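PDB 6GGR: bacteriophage virulence determinant from Salmonella enterica subsp. enterica serovar Typhimurium str. 14028S, which probably acts as a zinc metalloprotease effector, cleaving NF-kappaB subunits in host cells to damp inflammation. Local coordinates for residues Pro13-His18 against Thr191-Lys196; Cys44-Leu49 against Arg76-Ala81; Pro22-Leu27 against Asp177-Asn182; Ile133-Asp138 against Arg162-Gln167. One frame throughout, in Å; residues are numbered along the deposited sequence.

Interaction 1. Residues Pro13-His18 against Thr191-Lys196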
loop_
_atom_site.group_PDB
_atom_site.type_symbol
_atom_site.label_atom_id
_atom_site.label_comp_id
_atom_site.label_asym_id
_atom_site.label_seq_id
_atom_site.Cartn_x
_atom_site.Cartn_y
_atom_site.Cartn_z
ATOM N N PRO B 13 3.287 -18.046 -22.712
ATOM C CA PRO B 13 2.448 -18.750 -21.732
ATOM C C PRO B 13 1.571 -17.796 -20.934
ATOM O O PRO B 13 1.993 -16.700 -20.559
ATOM C CB PRO B 13 3.465 -19.473 -20.837
ATOM C CG PRO B 13 4.820 -18.961 -21.241
ATOM C CD PRO B 13 4.706 -18.418 -22.607
ATOM N N ASP B 14 0.334 -18.227 -20.680
ATOM C CA ASP B 14 -0.629 -17.457 -19.909
ATOM C C ASP B 14 -1.428 -18.415 -19.033
ATOM O O ASP B 14 -1.309 -19.638 -19.145
ATOM C CB ASP B 14 -1.553 -16.647 -20.828
ATOM C CG ASP B 14 -2.209 -15.481 -20.116
ATOM O OD1 ASP B 14 -2.016 -15.343 -18.890
ATOM O OD2 ASP B 14 -2.918 -14.699 -20.785
ATOM N N LEU B 15 -2.263 -17.845 -18.149
ATOM C CA LEU B 15 -3.002 -18.639 -17.178
ATOM C C LEU B 15 -4.480 -18.722 -17.540
ATOM O O LEU B 15 -5.037 -17.780 -18.112
ATOM C CB LEU B 15 -2.886 -18.047 -15.766
ATOM C CG LEU B 15 -1.487 -17.886 -15.176
ATOM C CD1 LEU B 15 -1.599 -17.670 -13.681
ATOM C CD2 LEU B 15 -0.593 -19.080 -15.474
ATOM N N PRO B 16 -5.155 -19.826 -17.201
ATOM C CA PRO B 16 -6.616 -19.864 -17.383
ATOM C C PRO B 16 -7.331 -18.740 -16.655
ATOM O O PRO B 16 -8.349 -18.239 -17.152
ATOM C CB PRO B 16 -7.009 -21.237 -16.818
ATOM C CG PRO B 16 -5.752 -22.033 -16.786
ATOM C CD PRO B 16 -4.637 -21.065 -16.596
ATOM N N GLU B 17 -6.833 -18.329 -15.487
ATOM C CA GLU B 17 -7.435 -17.232 -14.740
ATOM C C GLU B 17 -7.334 -15.897 -15.469
ATOM O O GLU B 17 -7.972 -14.932 -15.040
ATOM C CB GLU B 17 -6.778 -17.118 -13.358
ATOM C CG GLU B 17 -7.037 -18.312 -12.428
ATOM C CD GLU B 17 -6.120 -19.501 -12.704
ATOM O OE1 GLU B 17 -5.338 -19.443 -13.676
ATOM O OE2 GLU B 17 -6.180 -20.496 -11.947
ATOM N N HIS B 18 -6.559 -15.822 -16.551
ATOM C CA HIS B 18 -6.391 -14.600 -17.329
ATOM C C HIS B 18 -7.123 -14.633 -18.660
ATOM O O HIS B 18 -7.832 -13.681 -19.001
ATOM C CB HIS B 18 -4.906 -14.349 -17.606
ATOM C CG HIS B 18 -4.080 -14.166 -16.377
ATOM N ND1 HIS B 18 -2.704 -14.139 -16.412
ATOM C CD2 HIS B 18 -4.431 -13.990 -15.082
ATOM C CE1 HIS B 18 -2.241 -13.963 -15.188
ATOM N NE2 HIS B 18 -3.268 -13.867 -14.363
ATOM N N THR B 191 2.981 -11.287 -12.563
ATOM C CA THR B 191 3.388 -11.940 -11.326
ATOM C C THR B 191 2.757 -13.322 -11.207
ATOM O O THR B 191 3.438 -14.291 -10.848
ATOM C CB THR B 191 3.024 -11.059 -10.126
ATOM O OG1 THR B 191 3.684 -9.791 -10.251
ATOM C CG2 THR B 191 3.452 -11.703 -8.819
ATOM N N ASN B 192 1.465 -13.444 -11.528
ATOM C CA ASN B 192 0.814 -14.752 -11.489
ATOM C C ASN B 192 1.539 -15.755 -12.379
ATOM O O ASN B 192 1.778 -16.901 -11.979
ATOM C CB ASN B 192 -0.647 -14.635 -11.924
ATOM C CG ASN B 192 -1.533 -14.001 -10.866
ATOM O OD1 ASN B 192 -1.150 -13.866 -9.704
ATOM N ND2 ASN B 192 -2.741 -13.627 -11.266
ATOM N N ILE B 193 1.879 -15.345 -13.603
ATOM C CA ILE B 193 2.480 -16.261 -14.571
ATOM C C ILE B 193 3.884 -16.657 -14.135
ATOM O O ILE B 193 4.267 -17.831 -14.204
ATOM C CB ILE B 193 2.496 -15.619 -15.967
ATOM C CG1 ILE B 193 1.067 -15.345 -16.438
ATOM C CG2 ILE B 193 3.231 -16.524 -16.964
ATOM C CD1 ILE B 193 0.982 -14.432 -17.650
ATOM N N ILE B 194 4.683 -15.675 -13.713
ATOM C CA ILE B 194 6.053 -15.944 -13.287
ATOM C C ILE B 194 6.062 -16.937 -12.132
ATOM O O ILE B 194 6.811 -17.922 -12.138
ATOM C CB ILE B 194 6.752 -14.626 -12.911
ATOM C CG1 ILE B 194 6.905 -13.748 -14.153
ATOM C CG2 ILE B 194 8.118 -14.889 -12.273
ATOM C CD1 ILE B 194 7.295 -12.316 -13.847
ATOM N N LEU B 195 5.221 -16.695 -11.124
ATOM C CA LEU B 195 5.200 -17.564 -9.952
ATOM C C LEU B 195 4.811 -18.990 -10.322
ATOM O O LEU B 195 5.407 -19.951 -9.821
ATOM C CB LEU B 195 4.239 -17.005 -8.903
ATOM C CG LEU B 195 4.884 -16.156 -7.802
ATOM C CD1 LEU B 195 5.592 -14.951 -8.384
ATOM C CD2 LEU B 195 3.837 -15.723 -6.791
ATOM N N LYS B 196 3.809 -19.157 -11.186
ATOM C CA LYS B 196 3.462 -20.506 -11.630
ATOM C C LYS B 196 4.605 -21.134 -12.414
ATOM O O LYS B 196 4.861 -22.338 -12.294
ATOM C CB LYS B 196 2.187 -20.483 -12.474
ATOM C CG LYS B 196 0.907 -20.268 -11.674
ATOM C CD LYS B 196 0.684 -21.373 -10.648
ATOM C CE LYS B 196 -0.675 -21.242 -9.976
ATOM N NZ LYS B 196 -0.831 -22.181 -8.824
#
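Asn192 reaches out from helix 186-197 to Leu15 and His18 of the N-terminal arm. Its CB lies 3.6 Å from Leu15 CD1, the two side chains crossing at about a right angle. Asn192 CG, beside the backbone N (chi1 -74°), turns the amide toward the imidazole and comes 3.9 Å from His18 NE2. Farther out, Asn192 ND2 donates to His18 NE2 over 3.2 Å, with an N-H...N angle of 170°. The planes of amide and imidazole are only 23° apart, and the bond lies close to both, so the groups meet nearly coplanar. Asn192 OD1 accepts from Arg162, while ND2 also donates to the carbonyl of Arg205; the amide is thus gripped at both its polar atoms.

The other nitrogen of the imidazole, His18 ND1, donates to Asp14 OD1 at 2.8 Å. One nitrogen giving and the other accepting is consistent with a neutral ring protonated on ND1. Asp14 OD1 takes a second donor, Leu15 N at 2.6 Å, from above the carboxylate plane. Ile193 fills the angle between these groups: its CG1 lies 3.8 Å from Leu15 CG and 3.8 Å from His18 CE1, and its CD1 comes within 3.4 Å of Asp14 OD1.

Through these contacts the arm is packed against helix 186-197, which meets helix 160-173 through Arg162; Thr87 of helix 86-100 touches Pro13 and Ile193.

Interaction 2. Residues Cys44-Leu49 against Arg76-Ala81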
loop_
_atom_site.group_PDB
_atom_site.type_symbol
_atom_site.label_atom_id
_atom_site.label_comp_id
_atom_site.label_asym_id
_atom_site.label_seq_id
_atom_site.Cartn_x
_atom_site.Cartn_y
_atom_site.Cartn_z
ATOM N N CYS B 44 24.254 -12.519 -11.074
ATOM C CA CYS B 44 24.590 -11.111 -11.241
ATOM C C CYS B 44 23.363 -10.226 -11.423
ATOM O O CYS B 44 23.515 -9.015 -11.624
ATOM C CB CYS B 44 25.528 -10.932 -12.440
ATOM S SG CYS B 44 27.147 -11.705 -12.237
ATOM N N LEU B 45 22.156 -10.793 -11.354
ATOM C CA LEU B 45 20.947 -10.011 -11.592
ATOM C C LEU B 45 20.756 -8.940 -10.526
ATOM O O LEU B 45 20.284 -7.835 -10.823
ATOM C CB LEU B 45 19.730 -10.932 -11.634
ATOM C CG LEU B 45 19.728 -12.021 -12.706
ATOM C CD1 LEU B 45 18.626 -13.027 -12.423
ATOM C CD2 LEU B 45 19.551 -11.421 -14.085
ATOM N N ALA B 46 21.098 -9.252 -9.274
ATOM C CA ALA B 46 20.954 -8.275 -8.200
ATOM C C ALA B 46 21.778 -7.023 -8.484
ATOM O O ALA B 46 21.277 -5.897 -8.373
ATOM C CB ALA B 46 21.367 -8.901 -6.868
ATOM N N GLU B 47 23.053 -7.203 -8.840
ATOM C CA GLU B 47 23.894 -6.064 -9.199
ATOM C C GLU B 47 23.322 -5.315 -10.396
ATOM O O GLU B 47 23.434 -4.086 -10.481
ATOM C CB GLU B 47 25.319 -6.534 -9.496
ATOM C CG GLU B 47 26.220 -6.615 -8.270
ATOM C CD GLU B 47 27.543 -7.299 -8.555
ATOM O OE1 GLU B 47 28.012 -7.242 -9.711
ATOM O OE2 GLU B 47 28.112 -7.903 -7.619
ATOM N N TYR B 48 22.709 -6.038 -11.334
ATOM C CA TYR B 48 22.132 -5.389 -12.505
ATOM C C TYR B 48 20.915 -4.548 -12.141
ATOM O O TYR B 48 20.648 -3.533 -12.793
ATOM C CB TYR B 48 21.744 -6.434 -13.556
ATOM C CG TYR B 48 22.894 -7.272 -14.091
ATOM C CD1 TYR B 48 24.218 -6.934 -13.833
ATOM C CD2 TYR B 48 22.650 -8.402 -14.864
ATOM C CE1 TYR B 48 25.260 -7.697 -14.321
ATOM C CE2 TYR B 48 23.689 -9.171 -15.359
ATOM C CZ TYR B 48 24.991 -8.813 -15.083
ATOM O OH TYR B 48 26.033 -9.570 -15.568
ATOM N N LEU B 49 20.170 -4.945 -11.110
ATOM C CA LEU B 49 18.949 -4.238 -10.740
ATOM C C LEU B 49 19.190 -3.171 -9.677
ATOM O O LEU B 49 18.561 -2.108 -9.723
ATOM C CB LEU B 49 17.899 -5.235 -10.240
ATOM C CG LEU B 49 16.512 -4.677 -9.898
ATOM C CD1 LEU B 49 15.708 -4.397 -11.158
ATOM C CD2 LEU B 49 15.759 -5.627 -8.981
ATOM N N ARG B 76 18.423 -14.269 -4.238
ATOM C CA ARG B 76 17.939 -15.637 -4.395
ATOM C C ARG B 76 16.712 -15.678 -5.294
ATOM O O ARG B 76 16.634 -16.483 -6.229
ATOM C CB ARG B 76 17.606 -16.243 -3.031
ATOM C CG ARG B 76 18.758 -16.303 -2.045
ATOM C CD ARG B 76 18.361 -17.075 -0.793
ATOM N NE ARG B 76 17.206 -16.485 -0.113
ATOM C CZ ARG B 76 15.938 -16.826 -0.332
ATOM N NH1 ARG B 76 15.629 -17.761 -1.222
ATOM N NH2 ARG B 76 14.967 -16.228 0.346
ATOM N N ILE B 77 15.738 -14.808 -5.023
ATOM C CA ILE B 77 14.478 -14.826 -5.761
ATOM C C ILE B 77 14.709 -14.472 -7.224
ATOM O O ILE B 77 14.142 -15.102 -8.125
ATOM C CB ILE B 77 13.471 -13.877 -5.085
ATOM C CG1 ILE B 77 13.025 -14.481 -3.747
ATOM C CG2 ILE B 77 12.263 -13.610 -5.989
ATOM C CD1 ILE B 77 12.266 -13.531 -2.854
ATOM N N LEU B 78 15.539 -13.460 -7.485
ATOM C CA LEU B 78 15.886 -13.123 -8.862
ATOM C C LEU B 78 16.524 -14.313 -9.565
ATOM O O LEU B 78 16.184 -14.632 -10.709
ATOM C CB LEU B 78 16.835 -11.925 -8.884
ATOM C CG LEU B 78 16.254 -10.565 -8.500
ATOM C CD1 LEU B 78 17.377 -9.566 -8.281
ATOM C CD2 LEU B 78 15.299 -10.068 -9.569
ATOM N N GLU B 79 17.460 -14.978 -8.888
ATOM C CA GLU B 79 18.131 -16.134 -9.467
ATOM C C GLU B 79 17.135 -17.242 -9.796
ATOM O O GLU B 79 17.153 -17.801 -10.900
ATOM C CB GLU B 79 19.208 -16.630 -8.499
ATOM C CG GLU B 79 19.896 -17.919 -8.899
ATOM C CD GLU B 79 21.073 -18.245 -7.996
ATOM O OE1 GLU B 79 21.101 -17.743 -6.851
ATOM O OE2 GLU B 79 21.970 -18.998 -8.430
ATOM N N ASP B 80 16.253 -17.572 -8.848
ATOM C CA ASP B 80 15.264 -18.621 -9.089
ATOM C C ASP B 80 14.317 -18.239 -10.217
ATOM O O ASP B 80 13.984 -19.074 -11.067
ATOM C CB ASP B 80 14.471 -18.906 -7.814
ATOM C CG ASP B 80 15.278 -19.656 -6.777
ATOM O OD1 ASP B 80 16.252 -20.341 -7.155
ATOM O OD2 ASP B 80 14.932 -19.567 -5.581
ATOM N N ALA B 81 13.860 -16.986 -10.238
ATOM C CA ALA B 81 12.906 -16.565 -11.257
ATOM C C ALA B 81 13.517 -16.630 -12.649
ATOM O O ALA B 81 12.847 -17.022 -13.612
ATOM C CB ALA B 81 12.415 -15.150 -10.962
#
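Leu45 and Leu78 face one another where two helices pack at a steep angle: the short axes of 45-49 and 76-81 approach to 9.8 Å, with 111° between their directions. The evidence for direct apposition is the CB-CB distance of 4.1 Å between Leu45 and Leu78, whose CA atoms are also the nearest pair. From there the two side chains diverge. In both, CG is placed beside the backbone N (chi1 -60° in Leu45, -70° in Leu78), but the steep crossing sends the branches over different parts of the opposing helix. Leu45 CD1 settles on the backbone of the long helix, 3.4 Å from Leu78 O. Leu78 CD1 goes the other way, over the short helix, 4.3 Å from both Ala46 CB and Leu49 CD2.

The side-chain contacts are apolar and the interface is buried. Helix 86-100 closes round it through Met92 against Leu45, Phe88 against Leu78 and Leu100 against Leu49, while Leu172 of helix 160-173 also covers Leu49. Cys44, seen in an interchain disulfide in a structure of this protein, immediately precedes the short helix. The small side chain of Ala46 leaves its backbone within reach, and Leu78 CD1 rests 3.8 Å from Ala46 CA.

Interaction 3. Residues Pro22-Leu27 against Asp177-Asn182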
loop_
_atom_site.group_PDB
_atom_site.type_symbol
_atom_site.label_atom_id
_atom_site.label_comp_id
_atom_site.label_asym_id
_atom_site.label_seq_id
_atom_site.Cartn_x
_atom_site.Cartn_y
_atom_site.Cartn_z
ATOM N N PRO B 22 -8.104 -11.152 -20.658
ATOM C CA PRO B 22 -6.719 -10.969 -20.230
ATOM C C PRO B 22 -6.357 -9.494 -20.224
ATOM O O PRO B 22 -6.995 -8.664 -20.875
ATOM C CB PRO B 22 -5.922 -11.729 -21.295
ATOM C CG PRO B 22 -6.738 -11.557 -22.523
ATOM C CD PRO B 22 -8.189 -11.520 -22.079
ATOM N N SER B 23 -5.315 -9.174 -19.470
ATOM C CA SER B 23 -4.806 -7.814 -19.492
ATOM C C SER B 23 -4.386 -7.461 -20.910
ATOM O O SER B 23 -3.726 -8.250 -21.590
ATOM C CB SER B 23 -3.624 -7.666 -18.534
ATOM O OG SER B 23 -2.995 -6.407 -18.694
ATOM N N GLN B 24 -4.770 -6.270 -21.363
ATOM C CA GLN B 24 -4.363 -5.801 -22.682
ATOM C C GLN B 24 -3.051 -5.024 -22.654
ATOM O O GLN B 24 -2.414 -4.877 -23.703
ATOM C CB GLN B 24 -5.466 -4.932 -23.296
ATOM C CG GLN B 24 -6.746 -5.695 -23.634
ATOM C CD GLN B 24 -6.536 -6.760 -24.698
ATOM O OE1 GLN B 24 -5.718 -6.597 -25.605
ATOM N NE2 GLN B 24 -7.272 -7.861 -24.588
ATOM N N LEU B 25 -2.623 -4.550 -21.481
ATOM C CA LEU B 25 -1.364 -3.820 -21.374
ATOM C C LEU B 25 -0.165 -4.760 -21.318
ATOM O O LEU B 25 0.877 -4.477 -21.918
ATOM C CB LEU B 25 -1.388 -2.925 -20.137
ATOM C CG LEU B 25 -2.312 -1.710 -20.224
ATOM C CD1 LEU B 25 -2.610 -1.174 -18.836
ATOM C CD2 LEU B 25 -1.686 -0.629 -21.088
ATOM N N ARG B 26 -0.285 -5.869 -20.583
ATOM C CA ARG B 26 0.754 -6.893 -20.603
ATOM C C ARG B 26 0.926 -7.452 -22.010
ATOM O O ARG B 26 2.051 -7.577 -22.507
ATOM C CB ARG B 26 0.403 -8.010 -19.614
ATOM C CG ARG B 26 1.066 -9.351 -19.901
ATOM C CD ARG B 26 0.730 -10.396 -18.846
ATOM N NE ARG B 26 -0.631 -10.910 -18.994
ATOM C CZ ARG B 26 -0.988 -11.852 -19.862
ATOM N NH1 ARG B 26 -0.088 -12.392 -20.673
ATOM N NH2 ARG B 26 -2.251 -12.257 -19.922
ATOM N N LEU B 27 -0.186 -7.779 -22.674
ATOM C CA LEU B 27 -0.108 -8.405 -23.989
ATOM C C LEU B 27 0.677 -7.550 -24.974
ATOM O O LEU B 27 1.302 -8.087 -25.894
ATOM C CB LEU B 27 -1.515 -8.681 -24.528
ATOM C CG LEU B 27 -2.313 -9.800 -23.850
ATOM C CD1 LEU B 27 -3.733 -9.843 -24.401
ATOM C CD2 LEU B 27 -1.640 -11.158 -24.014
ATOM N N ASP B 177 -0.528 -0.878 -11.745
ATOM C CA ASP B 177 -1.588 -1.855 -11.541
ATOM C C ASP B 177 -2.912 -1.378 -12.121
ATOM O O ASP B 177 -3.757 -2.205 -12.483
ATOM C CB ASP B 177 -1.738 -2.151 -10.047
ATOM C CG ASP B 177 -0.559 -2.919 -9.483
ATOM O OD1 ASP B 177 -0.350 -4.074 -9.906
ATOM O OD2 ASP B 177 0.162 -2.366 -8.626
ATOM N N LYS B 178 -3.098 -0.064 -12.234
ATOM C CA LYS B 178 -4.341 0.511 -12.739
ATOM C C LYS B 178 -4.474 0.221 -14.228
ATOM O O LYS B 178 -3.746 0.793 -15.046
ATOM C CB LYS B 178 -4.361 2.019 -12.492
ATOM C CG LYS B 178 -4.365 2.422 -11.030
ATOM C CD LYS B 178 -5.732 2.223 -10.404
ATOM C CE LYS B 178 -5.658 2.276 -8.887
ATOM N NZ LYS B 178 -6.996 2.108 -8.257
ATOM N N GLU B 179 -5.405 -0.658 -14.588
ATOM C CA GLU B 179 -5.777 -0.872 -15.981
ATOM C C GLU B 179 -7.287 -0.746 -16.101
ATOM O O GLU B 179 -8.030 -1.541 -15.517
ATOM C CB GLU B 179 -5.308 -2.233 -16.499
ATOM C CG GLU B 179 -5.674 -2.450 -17.959
ATOM C CD GLU B 179 -5.223 -3.789 -18.504
ATOM O OE1 GLU B 179 -4.686 -4.612 -17.730
ATOM O OE2 GLU B 179 -5.413 -4.019 -19.718
ATOM N N ASP B 180 -7.729 0.266 -16.838
ATOM C CA ASP B 180 -9.119 0.379 -17.258
ATOM C C ASP B 180 -9.664 -0.955 -17.759
ATOM O O ASP B 180 -9.100 -1.574 -18.668
ATOM C CB ASP B 180 -9.223 1.437 -18.357
ATOM C CG ASP B 180 -9.015 2.833 -17.828
ATOM O OD1 ASP B 180 -9.074 3.017 -16.594
ATOM O OD2 ASP B 180 -8.817 3.751 -18.651
ATOM N N SER B 181 -10.772 -1.391 -17.160
ATOM C CA SER B 181 -11.546 -2.543 -17.612
ATOM C C SER B 181 -10.822 -3.875 -17.442
ATOM O O SER B 181 -11.204 -4.866 -18.074
ATOM C CB SER B 181 -11.963 -2.395 -19.077
ATOM O OG SER B 181 -10.884 -2.710 -19.941
ATOM N N ASN B 182 -9.770 -3.935 -16.623
ATOM C CA ASN B 182 -9.156 -5.209 -16.256
ATOM C C ASN B 182 -9.047 -5.264 -14.737
ATOM O O ASN B 182 -8.478 -4.345 -14.125
ATOM C CB ASN B 182 -7.775 -5.397 -16.897
ATOM C CG ASN B 182 -7.228 -6.810 -16.713
ATOM O OD1 ASN B 182 -6.533 -7.098 -15.741
ATOM N ND2 ASN B 182 -7.548 -7.697 -17.647
#
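The carboxylate of Glu179 meets the start of helix 24-30 with both oxygens, beside the N-cap residue Ser23. Ser23 OG donates to Glu179 OE1 over 2.6 Å, on the syn side but 23° out of the carboxylate plane. Gln24 N donates to the syn lone pair of Glu179 OE2, 2.9 Å away, and Leu25 N adds a weak bond to the same oxygen. Above the plane lies Leu25 CD1, 3.7 Å from Glu179 CD. An extended chain, with CG anti to the backbone N (chi1 -179°), carries the carboxylate across to the helix from the opposite direction to Leu25. The helix end would probably stabilise its negative charge.

Ser23 OG in turn caps the helix, weakly accepting from Leu25 N and Arg26 N. The acid opens a type II beta turn, Glu179 to Asn182, in the loop that carries Asp177, a zinc ligand in a structure of this protein but without metal in this chain. Asn182, at the turn's other end, is held through OD1 by Gly185 N and Arg184 N, while Ser23 N bonds to Glu189 of helix 186-197. Asn182 ND2 lies 3.2 Å from Ser23 N; both are donors, so they are not hydrogen-bonded.

Interaction 4. Residues Ile133-Asp138 against Arg162-Gln167. Unlike the reference sequence in segment 162-167: Gln167 (reference Glu).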
loop_
_atom_site.group_PDB
_atom_site.type_symbol
_atom_site.label_atom_id
_atom_site.label_comp_id
_atom_site.label_asym_id
_atom_site.label_seq_id
_atom_site.Cartn_x
_atom_site.Cartn_y
_atom_site.Cartn_z
ATOM N N ILE B 133 13.183 0.867 -5.277
ATOM C CA ILE B 133 12.438 -0.371 -5.083
ATOM C C ILE B 133 12.424 -0.634 -3.583
ATOM O O ILE B 133 13.476 -0.901 -2.987
ATOM C CB ILE B 133 13.064 -1.548 -5.847
ATOM C CG1 ILE B 133 12.825 -1.393 -7.349
ATOM C CG2 ILE B 133 12.495 -2.882 -5.369
ATOM C CD1 ILE B 133 13.732 -2.254 -8.205
ATOM N N ALA B 134 11.244 -0.558 -2.971
ATOM C CA ALA B 134 11.099 -0.727 -1.531
ATOM C C ALA B 134 10.671 -2.157 -1.230
ATOM O O ALA B 134 9.631 -2.616 -1.718
ATOM C CB ALA B 134 10.089 0.270 -0.962
ATOM N N LEU B 135 11.467 -2.854 -0.420
ATOM C CA LEU B 135 11.185 -4.230 -0.042
ATOM C C LEU B 135 11.448 -4.404 1.446
ATOM O O LEU B 135 12.275 -3.699 2.030
ATOM C CB LEU B 135 12.046 -5.220 -0.836
ATOM C CG LEU B 135 11.982 -5.102 -2.361
ATOM C CD1 LEU B 135 13.080 -5.933 -3.004
ATOM C CD2 LEU B 135 10.618 -5.527 -2.887
ATOM N N ASN B 136 10.738 -5.354 2.055
ATOM C CA ASN B 136 10.938 -5.677 3.460
ATOM C C ASN B 136 10.643 -7.154 3.669
ATOM O O ASN B 136 10.030 -7.812 2.826
ATOM C CB ASN B 136 10.049 -4.829 4.373
ATOM C CG ASN B 136 8.574 -5.148 4.207
ATOM O OD1 ASN B 136 8.090 -6.173 4.689
ATOM N ND2 ASN B 136 7.852 -4.271 3.518
ATOM N N LEU B 137 11.086 -7.667 4.818
ATOM C CA LEU B 137 10.888 -9.062 5.190
ATOM C C LEU B 137 9.844 -9.209 6.293
ATOM O O LEU B 137 9.885 -10.165 7.072
ATOM C CB LEU B 137 12.214 -9.685 5.619
ATOM C CG LEU B 137 13.274 -9.732 4.517
ATOM C CD1 LEU B 137 14.667 -9.862 5.111
ATOM C CD2 LEU B 137 12.992 -10.876 3.555
ATOM N N ASP B 138 8.898 -8.269 6.366
ATOM C CA ASP B 138 7.847 -8.340 7.374
ATOM C C ASP B 138 6.812 -9.411 7.052
ATOM O O ASP B 138 6.055 -9.808 7.945
ATOM C CB ASP B 138 7.164 -6.979 7.519
ATOM C CG ASP B 138 8.149 -5.858 7.810
ATOM O OD1 ASP B 138 9.270 -6.156 8.274
ATOM O OD2 ASP B 138 7.800 -4.681 7.578
ATOM N N ARG B 162 5.947 -13.580 -3.885
ATOM C CA ARG B 162 4.981 -12.790 -4.642
ATOM C C ARG B 162 5.238 -11.297 -4.475
ATOM O O ARG B 162 5.226 -10.543 -5.453
ATOM C CB ARG B 162 3.552 -13.132 -4.216
ATOM C CG ARG B 162 2.491 -12.396 -5.032
ATOM C CD ARG B 162 1.073 -12.900 -4.757
ATOM N NE ARG B 162 0.811 -14.218 -5.339
ATOM C CZ ARG B 162 0.438 -14.432 -6.601
ATOM N NH1 ARG B 162 0.284 -13.420 -7.442
ATOM N NH2 ARG B 162 0.217 -15.665 -7.033
ATOM N N SER B 163 5.470 -10.847 -3.241
ATOM C CA SER B 163 5.668 -9.419 -3.007
ATOM C C SER B 163 6.920 -8.917 -3.715
ATOM O O SER B 163 6.909 -7.853 -4.344
ATOM C CB SER B 163 5.750 -9.139 -1.509
ATOM O OG SER B 163 4.617 -9.643 -0.829
ATOM N N PHE B 164 8.016 -9.673 -3.616
ATOM C CA PHE B 164 9.258 -9.276 -4.273
ATOM C C PHE B 164 9.086 -9.229 -5.785
ATOM O O PHE B 164 9.489 -8.260 -6.439
ATOM C CB PHE B 164 10.379 -10.241 -3.884
ATOM C CG PHE B 164 11.090 -9.867 -2.612
ATOM C CD1 PHE B 164 10.383 -9.607 -1.450
ATOM C CD2 PHE B 164 12.473 -9.795 -2.577
ATOM C CE1 PHE B 164 11.040 -9.268 -0.286
ATOM C CE2 PHE B 164 13.136 -9.461 -1.416
ATOM C CZ PHE B 164 12.419 -9.198 -0.266
ATOM N N ILE B 165 8.488 -10.272 -6.361
ATOM C CA ILE B 165 8.317 -10.324 -7.813
ATOM C C ILE B 165 7.376 -9.222 -8.279
ATOM O O ILE B 165 7.601 -8.590 -9.318
ATOM C CB ILE B 165 7.814 -11.716 -8.237
ATOM C CG1 ILE B 165 8.871 -12.788 -7.933
ATOM C CG2 ILE B 165 7.428 -11.734 -9.719
ATOM C CD1 ILE B 165 10.206 -12.579 -8.631
ATOM N N HIS B 166 6.308 -8.975 -7.523
ATOM C CA HIS B 166 5.374 -7.915 -7.886
ATOM C C HIS B 166 6.084 -6.571 -7.991
ATOM O O HIS B 166 5.906 -5.836 -8.969
ATOM C CB HIS B 166 4.240 -7.848 -6.864
ATOM C CG HIS B 166 3.165 -6.867 -7.219
ATOM N ND1 HIS B 166 1.936 -7.254 -7.706
ATOM C CD2 HIS B 166 3.141 -5.514 -7.170
ATOM C CE1 HIS B 166 1.196 -6.182 -7.931
ATOM N NE2 HIS B 166 1.904 -5.113 -7.615
ATOM N N GLN B 167 6.895 -6.228 -6.988
ATOM C CA GLN B 167 7.591 -4.945 -7.018
ATOM C C GLN B 167 8.643 -4.917 -8.117
ATOM O O GLN B 167 8.827 -3.891 -8.782
ATOM C CB GLN B 167 8.235 -4.657 -5.661
ATOM C CG GLN B 167 7.258 -4.568 -4.505
ATOM C CD GLN B 167 6.152 -3.560 -4.739
ATOM O OE1 GLN B 167 6.317 -2.594 -5.484
ATOM N NE2 GLN B 167 5.011 -3.786 -4.108
#
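Leu135 and Phe164, whose CA atoms are 6.9 Å apart, mark where strand 133-135 packs antiparallel against helix 162-167. The short axes run 174° apart in direction and approach to 9.2 Å. The strand is the middle one of a three-stranded mixed sheet; the helix carries the HExxH-type zinc motif, with His166 and His170, which bind zinc in a structure of this protein but hold none here, and has Gln167 where the natural sequence has Glu.

Leu135 CG lies anti to the carbonyl carbon (chi1 -54°), pointing its two methyls at the helix. Leu135 CD1 sits over one face of the Phe164 ring, 4.1 Å from the centroid and 23° off the normal, a CH-pi contact displaced toward the rim. Leu135 CD2 instead lies 3.8 Å from Gln167 CB, the two chains sliding past each other in opposite directions. Farther along, Leu137 CD2 approaches Phe164 CZ obliquely at 4.2 Å. Val73 and Ile77 of helix 64-84 also pack on the ring.

A basic side chain of a second protein chain also bonds to Ser163 OG. Asn136 OD1 accepts from Asp138 N in an Asx turn, and in the ring plane Asn136 O lies 3.6 Å from Phe164 CE1.

In the fold
From the N terminus, the arm 13-18 opens the widest loop, which interaction 1 closes at helix 186-197. Interaction 3 opens next, at 22-27, and closes at 177-182, wholly within that loop. Interactions 2 and 4 follow in series inside it: 44-49 is joined to 76-81 before 133-138 finds 162-167, and none of the four cross. Interactions 2 and 3 lie on opposite sides of the chain's centre, about 26 Å apart between centres. The Asp14-Arg26 salt bridge connects 1 with 3, Arg162 and Asn192 connect 1 with 4, Asp177 against His166 connects 3 with 4, and Ile77 packing on Ile165 connects 2 with 4. Helix 160-173 thus touches both helix 64-84 and helix 186-197.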